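Local atomic coordinates of 433aa long hypothetical phosphoribosylglycinamide formyl transferase (Pyrococcus horikoshii, PDB entry 2DWC), a protein that belongs to the ATP-grasp superfamily, carries a PurT-type C-terminal domain and binds adenosine-5'-diphosphate. Residues Ile5-Leu11 / Val321-Pro325. Sequence-based numbering, arbitrary orientation.
Sequences IKLRDEL and VLGLP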
loop_
_atom_site.group_PDB
_atom_site.type_symbol
_atom_site.label_atom_id
_atom_site.label_comp_id
_atom_site.label_asym_id
_atom_site.label_seq_id
_atom_site.Cartn_x
_atom_site.Cartn_y
_atom_site.Cartn_z
ATOM N N ILE B 5 -26.194 -5.972 4.303
ATOM C CA ILE B 5 -25.668 -4.844 5.054
ATOM C C ILE B 5 -26.221 -3.540 4.417
ATOM O O ILE B 5 -27.016 -3.602 3.502
ATOM C CB ILE B 5 -24.127 -4.770 5.028
ATOM C CG1 ILE B 5 -23.605 -4.634 3.589
ATOM C CG2 ILE B 5 -23.532 -6.073 5.635
ATOM C CD1 ILE B 5 -22.104 -4.097 3.543
ATOM N N LYS B 6 -25.829 -2.390 4.941
ATOM C CA LYS B 6 -26.299 -1.129 4.391
ATOM C C LYS B 6 -25.141 -0.156 4.250
ATOM O O LYS B 6 -23.997 -0.442 4.632
ATOM C CB LYS B 6 -27.348 -0.521 5.292
ATOM C CG LYS B 6 -26.827 -0.287 6.708
ATOM C CD LYS B 6 -27.994 0.002 7.647
ATOM C CE LYS B 6 -27.542 0.001 9.096
ATOM N NZ LYS B 6 -26.541 1.078 9.309
ATOM N N LEU B 7 -25.442 1.002 3.683
ATOM C CA LEU B 7 -24.429 2.052 3.499
ATOM C C LEU B 7 -23.831 2.373 4.873
ATOM O O LEU B 7 -24.555 2.577 5.892
ATOM C CB LEU B 7 -25.117 3.305 2.877
ATOM C CG LEU B 7 -24.260 4.581 2.749
ATOM C CD1 LEU B 7 -23.238 4.463 1.658
ATOM C CD2 LEU B 7 -25.192 5.760 2.426
ATOM N N ARG B 8 -22.492 2.409 4.912
ATOM C CA ARG B 8 -21.723 2.636 6.131
ATOM C C ARG B 8 -21.125 4.028 6.235
ATOM O O ARG B 8 -20.461 4.493 5.307
ATOM C CB ARG B 8 -20.573 1.595 6.177
ATOM C CG ARG B 8 -19.650 1.807 7.334
ATOM C CD ARG B 8 -18.571 0.689 7.326
ATOM N NE ARG B 8 -19.161 -0.599 7.761
ATOM C CZ ARG B 8 -19.416 -0.911 9.036
ATOM N NH1 ARG B 8 -19.141 -0.048 10.048
ATOM N NH2 ARG B 8 -19.974 -2.080 9.300
ATOM N N ASP B 9 -21.350 4.660 7.371
ATOM C CA ASP B 9 -20.836 6.005 7.609
ATOM C C ASP B 9 -19.798 5.999 8.715
ATOM O O ASP B 9 -19.209 7.034 9.005
ATOM C CB ASP B 9 -22.001 6.902 8.069
ATOM C CG ASP B 9 -21.609 8.362 8.222
ATOM O OD1 ASP B 9 -21.151 8.954 7.226
ATOM O OD2 ASP B 9 -21.776 8.910 9.336
ATOM N N GLU B 10 -19.542 4.837 9.316
ATOM C CA GLU B 10 -18.651 4.824 10.472
ATOM C C GLU B 10 -17.724 3.622 10.470
ATOM O O GLU B 10 -18.059 2.587 9.897
ATOM C CB GLU B 10 -19.528 4.769 11.767
ATOM C CG GLU B 10 -18.826 4.663 13.103
ATOM C CD GLU B 10 -18.570 3.205 13.557
ATOM O OE1 GLU B 10 -19.081 2.266 12.926
ATOM O OE2 GLU B 10 -17.856 3.017 14.559
ATOM N N LEU B 11 -16.563 3.801 11.084
ATOM C CA LEU B 11 -15.618 2.707 11.281
ATOM C C LEU B 11 -15.019 2.856 12.654
ATOM O O LEU B 11 -14.693 3.980 13.104
ATOM C CB LEU B 11 -14.448 2.761 10.270
ATOM C CG LEU B 11 -14.717 2.250 8.845
ATOM C CD1 LEU B 11 -13.477 2.549 7.978
ATOM C CD2 LEU B 11 -15.038 0.765 8.843
ATOM N N VAL B 321 -17.495 -3.987 0.044
ATOM C CA VAL B 321 -18.101 -4.960 0.975
ATOM C C VAL B 321 -18.263 -4.540 2.427
ATOM O O VAL B 321 -18.970 -5.223 3.201
ATOM C CB VAL B 321 -17.410 -6.367 0.871
ATOM C CG1 VAL B 321 -17.328 -6.783 -0.593
ATOM C CG2 VAL B 321 -15.996 -6.343 1.494
ATOM N N LEU B 322 -17.648 -3.415 2.797
ATOM C CA LEU B 322 -17.827 -2.829 4.121
ATOM C C LEU B 322 -19.042 -1.859 4.037
ATOM O O LEU B 322 -19.482 -1.344 5.064
ATOM C CB LEU B 322 -16.584 -2.022 4.547
ATOM C CG LEU B 322 -15.415 -2.930 4.973
ATOM C CD1 LEU B 322 -14.198 -2.053 5.312
ATOM C CD2 LEU B 322 -15.874 -3.786 6.166
ATOM N N GLY B 323 -19.560 -1.660 2.818
ATOM C CA GLY B 323 -20.696 -0.742 2.597
ATOM C C GLY B 323 -20.252 0.715 2.446
ATOM O O GLY B 323 -21.071 1.623 2.514
ATOM N N LEU B 324 -18.967 0.959 2.184
ATOM C CA LEU B 324 -18.474 2.336 2.036
ATOM C C LEU B 324 -18.677 2.782 0.581
ATOM O O LEU B 324 -18.789 1.968 -0.348
ATOM C CB LEU B 324 -16.972 2.398 2.389
ATOM C CG LEU B 324 -16.731 2.065 3.868
ATOM C CD1 LEU B 324 -15.199 1.827 4.100
ATOM C CD2 LEU B 324 -17.207 3.174 4.779
ATOM N N PRO B 325 -18.675 4.099 0.358
ATOM C CA PRO B 325 -18.844 4.613 -0.996
ATOM C C PRO B 325 -17.528 4.555 -1.788
ATOM O O PRO B 325 -16.422 4.377 -1.228
ATOM C CB PRO B 325 -19.301 6.063 -0.764
ATOM C CG PRO B 325 -18.683 6.423 0.523
ATOM C CD PRO B 325 -18.769 5.169 1.367
#
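R8 lays its aliphatic stem across the L324 side chain, R8 CG lying 3.8 Å from L324 CD2, and carries its guanidinium on to a helix end. That end, the close of helix 313-322 in this ATP-grasp protein, is a Schellman motif in which G323 takes positive phi, and it illustrates how a segment near the N terminus can dock on the carbonyls of L322 and G323. R8 CG stands anti to the backbone N (chi1 175°) and the chain bends at chi3, which brings R8 NE to L322 O at 2.8 Å, in the plane of both carbonyl and guanidinium though bent at the hydrogen (137°). R8 NH1 turns back and donates to E10 O, so two carbonyls near the guanidinium plane limit its rotation. The backbone supplies a second grip: R8 N donates to G323 O at 2.9 Å, nearly straight but from above the carbonyl plane. L7 CA adds a CH...O contact to the same oxygen. E10 and L11 join an antiparallel ladder with a strand of the second subunit, whose V363 N and G361 N donate hydrogen bonds to D9 OD1 and OD2 respectively. I5 CD1 rests 3.3 Å from V321 O. R8 O is buried without a polar partner, L324 CD2 lying 3.6 Å from it.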